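Long-range contacts in CalS13 (Micromonospora echinospora, PDB 4ZAS), which probably catalyses the pyridoxal phosphate-dependent transamination of a nucleotide-linked keto sugar: residues 71-82 with 229-240; 139-147 with 162-173. One frame throughout, in Å; residues are numbered along the deposited sequence.

Interaction 1: 71-82 with 229-240; sequences IGNPRVVSVNCG and GGFVVLPDDDLY
The guanidinium of Arg75 meets 229-240 with one face and one edge: Pro235 O stands over the face toward its rim, while Asp237 OD1 approaches the edge in the guanidinium plane. This salt bridge runs from NE to OD1 at 2.9 Å and is almost straight (177°), the carboxylate plane turned 47° from the guanidinium. The aliphatic root of Arg75 meets the Tyr240 ring obliquely, CB 3.5 Å from Tyr240 CD1; the ring is carried there by CG anti to the backbone N (chi1 173°), and its CE1 also meets Val77 CG2. Phe231 is met obliquely by Val76 CG1 and by Ile71 CD1, the latter 3.7 Å from CE2, with Val233 CG2 at the ring edge. The amide of Asn73 works in two directions. ND2 donates to Leu234 O (2.9 Å) from above that carbonyl plane, and OD1 accepts from Arg75 N in an Asx turn. The strands run antiparallel, with Val77 paired to Val232, N to O at 2.9 Å each way, and Val79 to Gly230, both hydrogen-bonded pairs, whereas Val76-Val233 and Ser78-Phe231 are non-hydrogen-bonded. Strand 76-79 is one of the two outermost strands, within this chain, of the seven-stranded mixed sheet, the large-domain sheet of fold-type I pyridoxal phosphate enzymes. Gly82, opening helix 82-94, donates its N to the cofactor phosphate on modified residue 222. Helix 58-71 packs on the face bearing Val76, Ser78 and Phe231, helix 237-247 touches Val77, Val232 and Leu234, and strand 213-217 continues the sheet beyond 230-233.

Interaction 2: 139-147 with 162-173; sequences TLNMDLDDL and HWLGYPVDLNRL
Asn141 and the loop 163-168 are joined by polar bonds through both ends of one amide. OD1 accepts from Trp163 N at 2.9 Å, the donor tilted 17° from the carbonyl plane, and ND2 gives one hydrogen to Tyr166 O (3.0 Å), close to the plane of the amide. A water takes a second bond from ND2 and donates to Pro167 O, so the buried side chain is gripped at three points and its rotation is fixed. The loop before it is shaped by an ST turn, Thr139 OG1 accepting from Asn141 N. The salt bridge across the contact lies at its solvent-facing end, where Arg172 NH2 meets Asp145 OD1 at 3.3 Å with the carboxylate oxygen in the guanidinium plane. In the alternating alpha/beta fold of the large domain, helix 144-150 precedes strand 155-161, and the loop after that strand leads into helix 170-180. Asp143 and Asp169 serve as N-caps of the two helices. Apolar contacts fill the space between them. The Leu144 and Arg172 side chains run alongside in opposite senses, Leu144 CD1 3.7 Å from Arg172 CG, and Leu144 CD2 faces Leu173 CD1; Leu147 CD2 presses on that same methyl at 3.5 Å. Both Leu147 and Leu173 also rest on strand 155-161. At the other end Leu140 CD1 touches the indole edge of Trp163 at CD1 (3.8 Å), and Thr139 CG2 approaches Tyr166 CE2. Trp163, its NE1 hydrogen-bonded to His381 NE2, has its side chain about 5 Å from the bound dTDP-4-keto-6-deoxyglucose.

In the fold
Both contacts are largely buried and lie in the same domain, interaction 1 within its central sheet and interaction 2 beside it. Interaction 1 joins two neighbouring strands at one margin, so backbone hydrogen bonds dominate and side chains add packing on both faces. Interaction 2 joins no strands: two helix starts and their preceding loops meet beside strand 155-161, and hydrogen bonds of a side-chain amide and leucine packing do the work. Each carries an arginine-aspartate salt bridge at a more open end. Interaction 2 is nested within the chain loop closed by interaction 1; their nearest atoms are about 10 Å apart, and each comes near the bound sugar nucleotide, through Cys81 and Trp163.

Interaction 1: 71-82 with 229-240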
loop_
_atom_site.group_PDB
_atom_site.type_symbol
_atom_site.label_atom_id
_atom_site.label_comp_id
_atom_site.label_asym_id
_atom_site.label_seq_id
_atom_site.Cartn_x
_atom_site.Cartn_y
_atom_site.Cartn_z
ATOM N N ILE A 71 23.589 -4.092 4.382
ATOM C CA ILE A 71 23.520 -2.839 5.111
ATOM C C ILE A 71 24.295 -2.997 6.407
ATOM O O ILE A 71 24.849 -2.045 6.921
ATOM C CB ILE A 71 22.068 -2.431 5.342
ATOM C CG1 ILE A 71 21.424 -2.057 4.009
ATOM C CG2 ILE A 71 21.977 -1.288 6.344
ATOM C CD1 ILE A 71 20.028 -1.598 4.134
ATOM N N GLY A 72 24.346 -4.211 6.933
ATOM C CA GLY A 72 25.070 -4.437 8.169
ATOM C C GLY A 72 24.192 -4.197 9.373
ATOM O O GLY A 72 24.695 -4.007 10.469
ATOM N N ASN A 73 22.877 -4.210 9.151
ATOM C CA ASN A 73 21.851 -4.071 10.189
ATOM C C ASN A 73 20.711 -5.043 9.891
ATOM O O ASN A 73 20.014 -4.897 8.882
ATOM C CB ASN A 73 21.320 -2.644 10.242
ATOM C CG ASN A 73 20.321 -2.426 11.366
ATOM O OD1 ASN A 73 19.835 -3.379 11.983
ATOM N ND2 ASN A 73 19.963 -1.169 11.597
ATOM N N PRO A 74 20.529 -6.053 10.751
ATOM C CA PRO A 74 19.552 -7.114 10.481
ATOM C C PRO A 74 18.072 -6.694 10.617
ATOM O O PRO A 74 17.191 -7.429 10.142
ATOM C CB PRO A 74 19.920 -8.181 11.520
ATOM C CG PRO A 74 20.528 -7.411 12.649
ATOM C CD PRO A 74 21.273 -6.286 11.998
ATOM N N ARG A 75 17.805 -5.545 11.240
ATOM C CA ARG A 75 16.423 -5.131 11.511
ATOM C C ARG A 75 15.732 -4.539 10.297
ATOM O O ARG A 75 15.371 -3.358 10.278
ATOM C CB ARG A 75 16.398 -4.124 12.663
ATOM C CG ARG A 75 16.943 -4.693 13.958
ATOM C CD ARG A 75 17.526 -3.591 14.774
ATOM N NE ARG A 75 18.306 -4.117 15.879
ATOM C CZ ARG A 75 19.585 -3.809 16.029
ATOM N NH1 ARG A 75 20.155 -3.029 15.115
ATOM N NH2 ARG A 75 20.299 -4.298 17.035
ATOM N N VAL A 76 15.509 -5.376 9.297
ATOM C CA VAL A 76 14.921 -4.934 8.047
ATOM C C VAL A 76 13.478 -5.415 7.933
ATOM O O VAL A 76 13.192 -6.608 8.052
ATOM C CB VAL A 76 15.749 -5.431 6.851
ATOM C CG1 VAL A 76 15.107 -4.971 5.528
ATOM C CG2 VAL A 76 17.172 -4.921 6.953
ATOM N N VAL A 77 12.569 -4.478 7.728
ATOM C CA VAL A 77 11.174 -4.803 7.530
ATOM C C VAL A 77 10.749 -4.401 6.127
ATOM O O VAL A 77 10.587 -3.212 5.855
ATOM C CB VAL A 77 10.294 -4.108 8.593
ATOM C CG1 VAL A 77 8.815 -4.411 8.359
ATOM C CG2 VAL A 77 10.723 -4.531 9.988
ATOM N N SER A 78 10.551 -5.367 5.234
ATOM C CA SER A 78 10.101 -5.047 3.874
ATOM C C SER A 78 8.656 -4.498 3.895
ATOM O O SER A 78 7.874 -4.780 4.829
ATOM C CB SER A 78 10.198 -6.280 2.962
ATOM O OG SER A 78 9.322 -7.330 3.395
ATOM N N VAL A 79 8.329 -3.659 2.905
ATOM C CA VAL A 79 6.988 -3.072 2.773
ATOM C C VAL A 79 6.663 -2.965 1.283
ATOM O O VAL A 79 7.545 -3.142 0.455
ATOM C CB VAL A 79 6.875 -1.695 3.459
ATOM C CG1 VAL A 79 6.708 -1.810 4.992
ATOM C CG2 VAL A 79 8.068 -0.810 3.068
ATOM N N ASN A 80 5.408 -2.661 0.939
ATOM C CA ASN A 80 4.986 -2.761 -0.460
ATOM C C ASN A 80 5.331 -1.503 -1.287
ATOM O O ASN A 80 5.052 -1.468 -2.483
ATOM C CB ASN A 80 3.476 -3.132 -0.585
ATOM C CG ASN A 80 2.530 -2.143 0.097
ATOM O OD1 ASN A 80 2.936 -1.120 0.648
ATOM N ND2 ASN A 80 1.235 -2.447 0.025
ATOM N N CYS A 81 5.891 -0.482 -0.634
ATOM C CA CYS A 81 6.534 0.676 -1.291
ATOM C C CYS A 81 7.223 1.568 -0.259
ATOM O O CYS A 81 6.984 1.436 0.944
ATOM C CB CYS A 81 5.541 1.521 -2.105
ATOM S SG CYS A 81 4.165 2.210 -1.212
ATOM N N GLY A 82 8.055 2.495 -0.738
ATOM C CA GLY A 82 8.785 3.405 0.126
ATOM C C GLY A 82 7.896 4.362 0.901
ATOM O O GLY A 82 8.148 4.665 2.068
ATOM N N GLY A 229 8.001 -1.754 -4.059
ATOM C CA GLY A 229 8.479 -2.134 -2.748
ATOM C C GLY A 229 9.391 -1.152 -2.047
ATOM O O GLY A 229 9.826 -0.121 -2.594
ATOM N N GLY A 230 9.703 -1.507 -0.812
ATOM C CA GLY A 230 10.623 -0.750 -0.008
ATOM C C GLY A 230 10.962 -1.558 1.213
ATOM O O GLY A 230 10.565 -2.713 1.343
ATOM N N PHE A 231 11.713 -0.949 2.113
ATOM C CA PHE A 231 11.920 -1.546 3.416
ATOM C C PHE A 231 12.316 -0.469 4.400
ATOM O O PHE A 231 12.741 0.621 4.009
ATOM C CB PHE A 231 12.963 -2.655 3.366
ATOM C CG PHE A 231 14.283 -2.238 2.775
ATOM C CD1 PHE A 231 14.513 -2.339 1.425
ATOM C CD2 PHE A 231 15.294 -1.756 3.579
ATOM C CE1 PHE A 231 15.743 -1.979 0.891
ATOM C CE2 PHE A 231 16.512 -1.386 3.046
ATOM C CZ PHE A 231 16.737 -1.500 1.700
ATOM N N VAL A 232 12.101 -0.765 5.674
ATOM C CA VAL A 232 12.455 0.119 6.772
ATOM C C VAL A 232 13.581 -0.523 7.580
ATOM O O VAL A 232 13.527 -1.729 7.860
ATOM C CB VAL A 232 11.239 0.409 7.653
ATOM C CG1 VAL A 232 11.602 1.376 8.748
ATOM C CG2 VAL A 232 10.082 0.921 6.813
ATOM N N VAL A 233 14.594 0.273 7.942
ATOM C CA VAL A 233 15.711 -0.210 8.775
ATOM C C VAL A 233 15.629 0.439 10.163
ATOM O O VAL A 233 15.529 1.653 10.300
ATOM C CB VAL A 233 17.080 0.070 8.101
ATOM C CG1 VAL A 233 18.212 -0.604 8.868
ATOM C CG2 VAL A 233 17.072 -0.403 6.646
ATOM N N LEU A 234 15.662 -0.378 11.200
ATOM C CA LEU A 234 15.467 0.136 12.544
ATOM C C LEU A 234 16.755 0.084 13.347
ATOM O O LEU A 234 17.558 -0.834 13.182
ATOM C CB LEU A 234 14.360 -0.657 13.260
ATOM C CG LEU A 234 12.899 -0.476 12.816
ATOM C CD1 LEU A 234 12.503 0.981 12.569
ATOM C CD2 LEU A 234 12.628 -1.281 11.571
ATOM N N PRO A 235 16.950 1.066 14.231
ATOM C CA PRO A 235 18.152 1.132 15.073
ATOM C C PRO A 235 18.119 0.233 16.287
ATOM O O PRO A 235 19.185 0.028 16.857
ATOM C CB PRO A 235 18.208 2.599 15.497
ATOM C CG PRO A 235 16.814 3.045 15.463
ATOM C CD PRO A 235 16.147 2.294 14.317
ATOM N N ASP A 236 16.952 -0.268 16.694
ATOM C CA ASP A 236 16.894 -1.217 17.823
ATOM C C ASP A 236 15.740 -2.228 17.752
ATOM O O ASP A 236 14.851 -2.137 16.920
ATOM C CB ASP A 236 16.842 -0.474 19.169
ATOM C CG ASP A 236 15.726 0.548 19.246
ATOM O OD1 ASP A 236 14.549 0.143 19.260
ATOM O OD2 ASP A 236 16.028 1.758 19.351
ATOM N N ASP A 237 15.773 -3.201 18.641
ATOM C CA ASP A 237 14.823 -4.294 18.586
ATOM C C ASP A 237 13.383 -3.890 18.955
ATOM O O ASP A 237 12.439 -4.479 18.445
ATOM C CB ASP A 237 15.308 -5.444 19.477
ATOM C CG ASP A 237 16.603 -6.085 18.955
ATOM O OD1 ASP A 237 17.001 -5.784 17.807
ATOM O OD2 ASP A 237 17.215 -6.907 19.674
ATOM N N ASP A 238 13.191 -2.895 19.815
ATOM C CA ASP A 238 11.823 -2.486 20.151
ATOM C C ASP A 238 11.125 -1.928 18.926
ATOM O O ASP A 238 9.993 -2.298 18.615
ATOM C CB ASP A 238 11.785 -1.429 21.255
ATOM C CG ASP A 238 12.087 -2.000 22.613
ATOM O OD1 ASP A 238 12.146 -3.244 22.734
ATOM O OD2 ASP A 238 12.249 -1.200 23.566
ATOM N N LEU A 239 11.813 -1.031 18.230
ATOM C CA LEU A 239 11.229 -0.422 17.062
ATOM C C LEU A 239 11.026 -1.469 15.954
ATOM O O LEU A 239 10.008 -1.450 15.261
ATOM C CB LEU A 239 12.100 0.739 16.577
ATOM C CG LEU A 239 12.200 1.941 17.518
ATOM C CD1 LEU A 239 13.031 3.030 16.889
ATOM C CD2 LEU A 239 10.826 2.464 17.840
ATOM N N TYR A 240 11.963 -2.406 15.829
ATOM C CA TYR A 240 11.849 -3.469 14.843
ATOM C C TYR A 240 10.617 -4.346 15.103
ATOM O O TYR A 240 9.853 -4.632 14.185
ATOM C CB TYR A 240 13.098 -4.345 14.834
ATOM C CG TYR A 240 12.951 -5.555 13.943
ATOM C CD1 TYR A 240 13.141 -5.452 12.569
ATOM C CD2 TYR A 240 12.599 -6.802 14.466
ATOM C CE1 TYR A 240 13.010 -6.555 11.744
ATOM C CE2 TYR A 240 12.461 -7.907 13.643
ATOM C CZ TYR A 240 12.670 -7.775 12.282
ATOM O OH TYR A 240 12.542 -8.864 11.454
#

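Interaction 2: 139-147 with 162-173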
loop_
_atom_site.group_PDB
_atom_site.type_symbol
_atom_site.label_atom_id
_atom_site.label_comp_id
_atom_site.label_asym_id
_atom_site.label_seq_id
_atom_site.Cartn_x
_atom_site.Cartn_y
_atom_site.Cartn_z
ATOM N N THR A 139 23.846 21.332 -1.051
ATOM C CA THR A 139 23.610 19.885 -1.019
ATOM C C THR A 139 22.225 19.473 -1.536
ATOM O O THR A 139 21.988 18.306 -1.834
ATOM C CB THR A 139 23.745 19.321 0.419
ATOM O OG1 THR A 139 22.805 19.977 1.277
ATOM C CG2 THR A 139 25.139 19.535 0.986
ATOM N N LEU A 140 21.324 20.445 -1.621
ATOM C CA LEU A 140 19.919 20.224 -1.917
ATOM C C LEU A 140 19.240 19.457 -0.777
ATOM O O LEU A 140 18.063 19.098 -0.885
ATOM C CB LEU A 140 19.755 19.484 -3.248
ATOM C CG LEU A 140 20.387 20.139 -4.480
ATOM C CD1 LEU A 140 20.199 19.262 -5.697
ATOM C CD2 LEU A 140 19.847 21.547 -4.754
ATOM N N ASN A 141 19.961 19.245 0.327
ATOM C CA ASN A 141 19.379 18.611 1.512
ATOM C C ASN A 141 18.997 19.641 2.581
ATOM O O ASN A 141 19.216 20.829 2.407
ATOM C CB ASN A 141 20.334 17.559 2.099
ATOM C CG ASN A 141 20.460 16.328 1.215
ATOM O OD1 ASN A 141 19.550 16.013 0.455
ATOM N ND2 ASN A 141 21.579 15.620 1.325
ATOM N N MET A 142 18.435 19.172 3.692
ATOM C CA MET A 142 17.920 20.052 4.744
ATOM C C MET A 142 19.008 20.928 5.345
ATOM O O MET A 142 20.102 20.458 5.630
ATOM C CB MET A 142 17.268 19.233 5.859
ATOM C CG MET A 142 16.654 20.064 6.962
ATOM S SD MET A 142 15.977 19.066 8.299
ATOM C CE MET A 142 14.575 18.279 7.496
ATOM N N ASP A 143 18.678 22.198 5.553
ATOM C CA ASP A 143 19.540 23.119 6.273
ATOM C C ASP A 143 19.509 22.763 7.742
ATOM O O ASP A 143 18.522 23.012 8.428
ATOM C CB ASP A 143 19.074 24.557 6.054
ATOM C CG ASP A 143 20.035 25.580 6.610
ATOM O OD1 ASP A 143 20.682 25.312 7.643
ATOM O OD2 ASP A 143 20.123 26.674 6.016
ATOM N N LEU A 144 20.587 22.173 8.232
ATOM C CA LEU A 144 20.593 21.676 9.605
ATOM C C LEU A 144 20.627 22.780 10.661
ATOM O O LEU A 144 20.253 22.555 11.821
ATOM C CB LEU A 144 21.770 20.738 9.796
ATOM C CG LEU A 144 21.605 19.517 8.907
ATOM C CD1 LEU A 144 22.645 18.514 9.269
ATOM C CD2 LEU A 144 20.208 18.946 9.096
ATOM N N ASP A 145 21.036 23.976 10.250
ATOM C CA ASP A 145 21.026 25.120 11.146
ATOM C C ASP A 145 19.618 25.686 11.218
ATOM O O ASP A 145 19.190 26.145 12.276
ATOM C CB ASP A 145 22.011 26.190 10.681
ATOM C CG ASP A 145 23.455 25.751 10.810
ATOM O OD1 ASP A 145 23.840 25.225 11.885
ATOM O OD2 ASP A 145 24.193 25.902 9.815
ATOM N N ASP A 146 18.896 25.661 10.100
ATOM C CA ASP A 146 17.491 26.056 10.124
ATOM C C ASP A 146 16.673 25.069 10.956
ATOM O O ASP A 146 15.734 25.457 11.652
ATOM C CB ASP A 146 16.898 26.144 8.726
ATOM C CG ASP A 146 15.515 26.787 8.727
ATOM O OD1 ASP A 146 15.321 27.815 9.422
ATOM O OD2 ASP A 146 14.613 26.233 8.069
ATOM N N LEU A 147 17.032 23.792 10.853
ATOM C CA LEU A 147 16.417 22.741 11.646
ATOM C C LEU A 147 16.575 23.018 13.129
ATOM O O LEU A 147 15.613 22.938 13.896
ATOM C CB LEU A 147 17.028 21.386 11.313
ATOM C CG LEU A 147 16.536 20.240 12.201
ATOM C CD1 LEU A 147 15.059 19.963 11.960
ATOM C CD2 LEU A 147 17.366 18.990 11.969
ATOM N N HIS A 162 18.022 12.114 1.826
ATOM C CA HIS A 162 19.307 12.059 1.129
ATOM C C HIS A 162 19.054 12.245 -0.357
ATOM O O HIS A 162 19.095 11.282 -1.119
ATOM C CB HIS A 162 19.995 10.719 1.353
ATOM C CG HIS A 162 20.175 10.349 2.792
ATOM N ND1 HIS A 162 21.090 10.973 3.616
ATOM C CD2 HIS A 162 19.566 9.407 3.553
ATOM C CE1 HIS A 162 21.040 10.428 4.820
ATOM N NE2 HIS A 162 20.124 9.476 4.808
ATOM N N TRP A 163 18.814 13.476 -0.778
ATOM C CA TRP A 163 18.457 13.728 -2.167
ATOM C C TRP A 163 19.519 13.186 -3.132
ATOM O O TRP A 163 20.720 13.375 -2.925
ATOM C CB TRP A 163 18.221 15.222 -2.401
ATOM C CG TRP A 163 17.591 15.511 -3.723
ATOM C CD1 TRP A 163 18.137 16.219 -4.759
ATOM C CD2 TRP A 163 16.301 15.070 -4.174
ATOM N NE1 TRP A 163 17.258 16.260 -5.819
ATOM C CE2 TRP A 163 16.125 15.559 -5.482
ATOM C CE3 TRP A 163 15.276 14.309 -3.594
ATOM C CZ2 TRP A 163 14.962 15.316 -6.222
ATOM C CZ3 TRP A 163 14.122 14.069 -4.336
ATOM C CH2 TRP A 163 13.979 14.573 -5.630
ATOM N N LEU A 164 19.044 12.435 -4.128
ATOM C CA LEU A 164 19.856 11.780 -5.162
ATOM C C LEU A 164 20.844 10.765 -4.607
ATOM O O LEU A 164 21.690 10.264 -5.336
ATOM C CB LEU A 164 20.596 12.829 -5.981
ATOM C CG LEU A 164 19.619 13.846 -6.561
ATOM C CD1 LEU A 164 20.363 14.945 -7.263
ATOM C CD2 LEU A 164 18.627 13.157 -7.505
ATOM N N GLY A 165 20.718 10.434 -3.329
ATOM C CA GLY A 165 21.656 9.523 -2.694
ATOM C C GLY A 165 22.905 10.205 -2.159
ATOM O O GLY A 165 23.910 9.545 -1.866
ATOM N N TYR A 166 22.859 11.530 -2.039
ATOM C CA TYR A 166 23.939 12.259 -1.385
ATOM C C TYR A 166 23.599 12.363 0.092
ATOM O O TYR A 166 22.611 12.987 0.464
ATOM C CB TYR A 166 24.177 13.664 -2.003
ATOM C CG TYR A 166 25.350 14.387 -1.374
ATOM C CD1 TYR A 166 26.646 14.241 -1.875
ATOM C CD2 TYR A 166 25.177 15.189 -0.253
ATOM C CE1 TYR A 166 27.738 14.899 -1.286
ATOM C CE2 TYR A 166 26.261 15.851 0.341
ATOM C CZ TYR A 166 27.539 15.700 -0.178
ATOM O OH TYR A 166 28.601 16.350 0.422
ATOM N N PRO A 167 24.404 11.729 0.932
ATOM C CA PRO A 167 24.108 11.658 2.368
ATOM C C PRO A 167 24.076 12.986 3.118
ATOM O O PRO A 167 25.016 13.776 3.064
ATOM C CB PRO A 167 25.241 10.789 2.914
ATOM C CG PRO A 167 25.676 9.958 1.732
ATOM C CD PRO A 167 25.542 10.880 0.546
ATOM N N VAL A 168 22.989 13.203 3.846
ATOM C CA VAL A 168 22.929 14.246 4.865
ATOM C C VAL A 168 24.079 14.070 5.866
ATOM O O VAL A 168 24.510 12.943 6.128
ATOM C CB VAL A 168 21.567 14.196 5.565
ATOM C CG1 VAL A 168 21.519 15.138 6.763
ATOM C CG2 VAL A 168 20.464 14.514 4.555
ATOM N N ASP A 169 24.614 15.163 6.398
ATOM C CA ASP A 169 25.617 15.042 7.454
ATOM C C ASP A 169 24.953 14.526 8.719
ATOM O O ASP A 169 24.465 15.312 9.517
ATOM C CB ASP A 169 26.287 16.379 7.755
ATOM C CG ASP A 169 27.513 16.219 8.624
ATOM O OD1 ASP A 169 27.368 15.854 9.809
ATOM O OD2 ASP A 169 28.628 16.474 8.122
ATOM N N LEU A 170 24.947 13.215 8.919
ATOM C CA LEU A 170 24.144 12.644 9.997
ATOM C C LEU A 170 24.743 12.978 11.370
ATOM O O LEU A 170 24.022 13.185 12.344
ATOM C CB LEU A 170 23.975 11.123 9.798
ATOM C CG LEU A 170 23.157 10.681 8.561
ATOM C CD1 LEU A 170 23.101 9.155 8.375
ATOM C CD2 LEU A 170 21.752 11.267 8.538
ATOM N N ASN A 171 26.060 13.081 11.428
ATOM C CA ASN A 171 26.757 13.459 12.652
ATOM C C ASN A 171 26.255 14.810 13.174
ATOM O O ASN A 171 25.993 14.994 14.364
ATOM C CB ASN A 171 28.253 13.561 12.370
ATOM C CG ASN A 171 28.936 12.233 12.399
ATOM O OD1 ASN A 171 28.280 11.189 12.431
ATOM N ND2 ASN A 171 30.261 12.250 12.311
ATOM N N ARG A 172 26.116 15.754 12.257
ATOM C CA ARG A 172 25.633 17.072 12.595
ATOM C C ARG A 172 24.163 17.007 12.989
ATOM O O ARG A 172 23.753 17.615 13.969
ATOM C CB ARG A 172 25.843 18.017 11.402
ATOM C CG ARG A 172 25.387 19.438 11.613
ATOM C CD ARG A 172 26.145 20.092 12.756
ATOM N NE ARG A 172 25.628 21.433 12.977
ATOM C CZ ARG A 172 25.794 22.133 14.091
ATOM N NH1 ARG A 172 26.482 21.631 15.116
ATOM N NH2 ARG A 172 25.259 23.343 14.173
ATOM N N LEU A 173 23.383 16.252 12.218
ATOM C CA LEU A 173 21.958 16.096 12.469
ATOM C C LEU A 173 21.736 15.606 13.884
ATOM O O LEU A 173 20.885 16.133 14.605
ATOM C CB LEU A 173 21.334 15.126 11.468
ATOM C CG LEU A 173 19.884 14.710 11.744
ATOM C CD1 LEU A 173 18.946 15.891 11.577
ATOM C CD2 LEU A 173 19.494 13.569 10.834
HETATM O O HOH W 1 24.128 16.593 2.694
#